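Local structure of MutS2 protein (2ZQE) at residues K5-R10 / S34-L39; V61-D66 / V78-P83. The protein probably acts as a DNA endonuclease through its Smr domain and takes part in suppressing homologous recombination. All blocks are in the same frame, centred on the assembly; numbering follows the deposited sequence.

Contact 1: residues K5-R10 / S34-L39; sequences KEVDLR and STLRLL
Strand 6-8 pairs in parallel with strand 35-39, Glu6 opposite Arg37, Val7 opposite Leu38 and Asp8 opposite Leu39, and so forms one outer edge of the four-stranded sheet of the Smr domain. Backbone bonds run from Arg37 N to Lys5 O, Val7 N to Arg37 O and Leu39 N to Val7 O, and a fourth, from Leu9 N to Leu39 O at 2.7 Å, carries the pairing one residue past the end of strand 6-8. A water extends the pairing by accepting from Lys5 N and donating to Thr35 O. The connection between the strands is helix 14-30, which makes this a beta-alpha-beta crossover; Val7 and Leu9 pack against that helix, and Leu38 against helix 46-57. On this helix-covered face Leu9 CD1 rests on Leu38 CB, while Val7 CG2 approaches Leu36 CD1, which also lies beside the Lys5 aliphatic chain.

On the face of Glu6, Arg37, Asp8 and Leu39, charged groups dominate. Glu6 reaches across with an extended chain, and its OE2 alone takes both NE (2.8 Å) and NH2 (2.9 Å) of Arg37 in a side-on salt bridge. The carboxylate and guanidinium planes are inclined at 35°, and the NE bond is bent to 142°. The Arg37 chain turns at CG-CD (chi3 57°), which carries NE back toward the carboxylate, and NH2 also bonds Glu71 O. A methionine here would probably leave the Glu6 carboxylate without its charged mate and Glu71 O without this donor. Farther along, Arg10 grips Asp8 side-on with one nitrogen to each oxygen, and Asp8 OD1 also accepts from Arg10 N, closing an Asx turn. Leu39 CD2 lies over one face of this guanidinium, 3.7 Å from Arg10 NH2, with Glu6 OE1 also close to the methyl.

Contact 2: residues V61-D66 / V78-P83; sequences VESFAD and VVALRP
The beta hairpin of strands 61-66 and 76-81 brings these segments together at the opposite edge of the sheet from strand 6-8, and a classic beta bulge interrupts its antiparallel pairing. Glu62 and Ser63 both face Ala80, whose O accepts from Glu62 N (2.8 Å) in the carbonyl plane and from Ser63 N at a longer 3.3 Å, tilted out of that plane. The extra residue shifts the register by one between Val61, paired with Leu81, and Ser63, paired with Ala80. Beyond the bulge the pairing is regular: Ala80 N donates to Ser63 O, and Ala65 and Val78 bond each other through both their N-H groups, that of Val78 meeting Ala65 O at 2.8 Å. Phe64 and Val79 form the non-hydrogen-bonded pair between them, where Phe64 CA makes a CA-H...O contact with Val78 O.

The Phe64 and Val79 side chains emerge on the face covered by helices. Phe64 CG stands between its own backbone N and carbonyl carbon (chi1 66°), and the ring leads away from strand 76-81 to pack on Arg52, Leu55 and Arg56 of helix 46-57, leaving CB near Val79 CG2. The other methyl of Val79, CG1, meets Val61: the two side chains cross at about a right angle, with Val79 CG1 3.9 Å from both CG1 and CG2 of Val61. At the end of the strand, Asp66 forms a salt bridge with Arg48 of the same helix. Within the bulge itself, Glu62 CB comes within 4.0 Å of Arg82 CG, although the charged ends of the two chains do not meet. Ser63 and Ala80 project from the face turned away from the helices, where Ser63 OG lies 3.5 Å from Ala80 CB.

How the contacts relate
Contacts 1 and 2 make the two outer pairings of one mixed sheet, whose strand order is 6-8, 35-39, 76-81, 61-66; their centres lie about 11 Å apart. Along the chain they come in series: the crossover closes with strand 35-39, helix 46-57 follows, and the hairpin then completes the sheet. The inner strands of the contacts are antiparallel neighbours, probably joined by hydrogen bonds from Val79 N to Leu36 O and from Leu81 N to Ser34 O. Leu38 also packs on Val79, and helices 14-30 and 46-57 both receive side chains from both contacts. The crossover and hairpin thus form a single compact alpha/beta Smr domain.

Contact 1: residues K5-R10 / S34-L39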
# COMPACT_ATOMS: atom_id res chain seq x y z
N LYS A 5 2.87 8.12 -7.03
CA LYS A 5 2.21 6.95 -7.60
C LYS A 5 1.19 6.37 -6.62
O LYS A 5 1.50 6.16 -5.46
CB LYS A 5 3.25 5.88 -7.98
CG LYS A 5 2.65 4.62 -8.55
CD LYS A 5 3.71 3.61 -8.93
CE LYS A 5 3.09 2.37 -9.55
NZ LYS A 5 1.96 2.73 -10.44
N GLU A 6 -0.02 6.14 -7.11
CA GLU A 6 -1.09 5.61 -6.27
C GLU A 6 -1.76 4.47 -7.00
O GLU A 6 -2.04 4.56 -8.20
CB GLU A 6 -2.12 6.69 -5.93
CG GLU A 6 -3.23 6.21 -4.99
CD GLU A 6 -4.11 7.34 -4.50
OE1 GLU A 6 -5.10 7.68 -5.20
OE2 GLU A 6 -3.83 7.87 -3.41
N VAL A 7 -2.01 3.39 -6.27
CA VAL A 7 -2.75 2.24 -6.80
C VAL A 7 -4.07 2.07 -6.04
O VAL A 7 -4.11 2.07 -4.81
CB VAL A 7 -1.93 0.94 -6.73
CG1 VAL A 7 -2.73 -0.23 -7.30
CG2 VAL A 7 -0.60 1.12 -7.51
N ASP A 8 -5.16 1.95 -6.80
CA ASP A 8 -6.49 1.85 -6.23
C ASP A 8 -6.88 0.38 -6.07
O ASP A 8 -7.18 -0.31 -7.05
CB ASP A 8 -7.49 2.60 -7.12
CG ASP A 8 -8.85 2.77 -6.48
OD1 ASP A 8 -9.13 2.08 -5.48
OD2 ASP A 8 -9.64 3.60 -6.97
N LEU A 9 -6.86 -0.07 -4.82
CA LEU A 9 -7.18 -1.45 -4.47
C LEU A 9 -8.62 -1.65 -3.99
O LEU A 9 -9.01 -2.75 -3.61
CB LEU A 9 -6.23 -1.90 -3.35
CG LEU A 9 -4.76 -1.65 -3.70
CD1 LEU A 9 -3.93 -1.66 -2.42
CD2 LEU A 9 -4.25 -2.69 -4.67
N ARG A 10 -9.41 -0.58 -3.95
CA ARG A 10 -10.76 -0.68 -3.42
C ARG A 10 -11.57 -1.59 -4.33
O ARG A 10 -11.43 -1.51 -5.55
CB ARG A 10 -11.42 0.69 -3.34
CG ARG A 10 -10.67 1.63 -2.41
CD ARG A 10 -11.24 3.03 -2.48
NE ARG A 10 -11.04 3.63 -3.80
CZ ARG A 10 -11.55 4.81 -4.16
NH1 ARG A 10 -12.26 5.51 -3.28
NH2 ARG A 10 -11.34 5.29 -5.38
N SER A 34 10.51 6.50 -4.62
CA SER A 34 10.78 6.51 -3.19
C SER A 34 9.53 6.22 -2.38
O SER A 34 9.64 5.81 -1.22
CB SER A 34 11.36 7.86 -2.77
OG SER A 34 10.40 8.87 -2.97
N THR A 35 8.36 6.46 -2.96
CA THR A 35 7.09 6.40 -2.23
C THR A 35 6.01 5.80 -3.12
O THR A 35 6.02 6.01 -4.34
CB THR A 35 6.65 7.80 -1.76
OG1 THR A 35 7.76 8.46 -1.13
CG2 THR A 35 5.50 7.71 -0.76
N LEU A 36 5.06 5.11 -2.48
CA LEU A 36 3.91 4.51 -3.15
C LEU A 36 2.70 4.62 -2.25
O LEU A 36 2.76 4.26 -1.07
CB LEU A 36 4.20 3.04 -3.46
CG LEU A 36 3.06 2.19 -4.01
CD1 LEU A 36 2.57 2.67 -5.36
CD2 LEU A 36 3.52 0.74 -4.06
N ARG A 37 1.59 5.11 -2.80
CA ARG A 37 0.34 5.18 -2.04
C ARG A 37 -0.57 4.01 -2.39
O ARG A 37 -0.81 3.73 -3.56
CB ARG A 37 -0.39 6.50 -2.31
CG ARG A 37 0.26 7.70 -1.63
CD ARG A 37 -0.28 9.01 -2.22
NE ARG A 37 -1.75 9.13 -2.12
CZ ARG A 37 -2.42 9.58 -1.06
NH1 ARG A 37 -1.79 9.95 0.05
NH2 ARG A 37 -3.74 9.63 -1.10
N LEU A 38 -1.06 3.33 -1.36
CA LEU A 38 -2.00 2.23 -1.54
C LEU A 38 -3.38 2.66 -1.08
O LEU A 38 -3.65 2.77 0.11
CB LEU A 38 -1.51 0.99 -0.75
CG LEU A 38 -0.08 0.57 -1.08
CD1 LEU A 38 0.34 -0.56 -0.13
CD2 LEU A 38 0.06 0.13 -2.53
N LEU A 39 -4.25 2.96 -2.04
CA LEU A 39 -5.62 3.36 -1.74
C LEU A 39 -6.49 2.12 -1.60
O LEU A 39 -6.90 1.52 -2.60
CB LEU A 39 -6.12 4.27 -2.86
CG LEU A 39 -7.59 4.69 -2.87
CD1 LEU A 39 -7.96 5.33 -1.54
CD2 LEU A 39 -7.87 5.63 -4.05
O HOH W 1 5.74 7.86 -6.35

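Contact 2: residues V61-D66 / V78-P83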
# COMPACT_ATOMS: atom_id res chain seq x y z
N VAL A 61 10.17 -2.75 1.52
CA VAL A 61 9.56 -1.64 2.27
C VAL A 61 10.51 -1.13 3.35
O VAL A 61 11.02 -1.92 4.16
CB VAL A 61 8.23 -2.09 2.92
CG1 VAL A 61 7.64 -0.99 3.80
CG2 VAL A 61 7.23 -2.54 1.87
N GLU A 62 10.74 0.18 3.36
CA GLU A 62 11.47 0.80 4.45
C GLU A 62 10.53 1.10 5.62
O GLU A 62 10.81 0.74 6.76
CB GLU A 62 12.16 2.06 3.99
CG GLU A 62 13.00 2.70 5.08
CD GLU A 62 13.90 3.78 4.56
OE1 GLU A 62 13.37 4.84 4.15
OE2 GLU A 62 15.13 3.56 4.59
N SER A 63 9.42 1.78 5.34
CA SER A 63 8.43 2.06 6.38
C SER A 63 7.07 2.30 5.73
O SER A 63 6.98 2.46 4.52
CB SER A 63 8.86 3.27 7.22
OG SER A 63 8.92 4.46 6.43
N PHE A 64 6.02 2.27 6.54
CA PHE A 64 4.69 2.60 6.03
C PHE A 64 3.87 3.20 7.15
O PHE A 64 4.18 2.99 8.34
CB PHE A 64 3.99 1.35 5.47
CG PHE A 64 3.68 0.32 6.52
CD1 PHE A 64 2.50 0.42 7.27
CD2 PHE A 64 4.56 -0.72 6.78
CE1 PHE A 64 2.21 -0.53 8.27
CE2 PHE A 64 4.28 -1.66 7.76
CZ PHE A 64 3.11 -1.56 8.51
N ALA A 65 2.82 3.93 6.78
CA ALA A 65 1.92 4.57 7.74
C ALA A 65 0.63 4.94 7.05
O ALA A 65 0.60 5.07 5.83
CB ALA A 65 2.57 5.83 8.29
N ASP A 66 -0.44 5.08 7.83
CA ASP A 66 -1.67 5.68 7.31
C ASP A 66 -1.35 7.07 6.80
O ASP A 66 -0.51 7.79 7.39
CB ASP A 66 -2.70 5.81 8.43
CG ASP A 66 -3.21 4.48 8.91
OD1 ASP A 66 -3.68 3.70 8.06
OD2 ASP A 66 -3.14 4.24 10.14
N VAL A 78 0.63 4.78 3.07
CA VAL A 78 1.73 5.42 2.37
C VAL A 78 3.01 4.65 2.67
O VAL A 78 3.41 4.53 3.82
CB VAL A 78 1.87 6.89 2.85
CG1 VAL A 78 2.96 7.61 2.06
CG2 VAL A 78 0.54 7.61 2.69
N VAL A 79 3.63 4.15 1.60
CA VAL A 79 4.80 3.27 1.71
C VAL A 79 6.07 4.00 1.28
O VAL A 79 6.13 4.56 0.18
CB VAL A 79 4.62 1.99 0.83
CG1 VAL A 79 5.79 1.03 1.01
CG2 VAL A 79 3.28 1.25 1.15
N ALA A 80 7.06 4.00 2.17
CA ALA A 80 8.41 4.44 1.83
C ALA A 80 9.19 3.23 1.37
O ALA A 80 9.37 2.26 2.12
CB ALA A 80 9.08 5.07 3.03
N LEU A 81 9.69 3.29 0.14
CA LEU A 81 10.38 2.16 -0.46
C LEU A 81 11.87 2.17 -0.17
O LEU A 81 12.48 3.23 -0.04
CB LEU A 81 10.15 2.19 -1.98
CG LEU A 81 8.67 2.15 -2.39
CD1 LEU A 81 8.46 2.67 -3.79
CD2 LEU A 81 8.14 0.73 -2.24
N ARG A 82 12.45 0.98 -0.07
CA ARG A 82 13.90 0.92 -0.05
C ARG A 82 14.44 1.32 -1.43
O ARG A 82 13.84 0.96 -2.46
CB ARG A 82 14.41 -0.44 0.42
CG ARG A 82 14.56 -0.47 1.94
CD ARG A 82 14.63 -1.87 2.47
NE ARG A 82 15.97 -2.24 2.94
CZ ARG A 82 16.85 -2.94 2.24
NH1 ARG A 82 16.57 -3.35 1.01
NH2 ARG A 82 18.03 -3.23 2.78
N PRO A 83 15.53 2.10 -1.47
CA PRO A 83 16.17 2.51 -2.73
C PRO A 83 16.87 1.39 -3.49
O PRO A 83 16.97 0.27 -3.00
CB PRO A 83 17.19 3.55 -2.27
CG PRO A 83 17.50 3.20 -0.89
CD PRO A 83 16.20 2.69 -0.30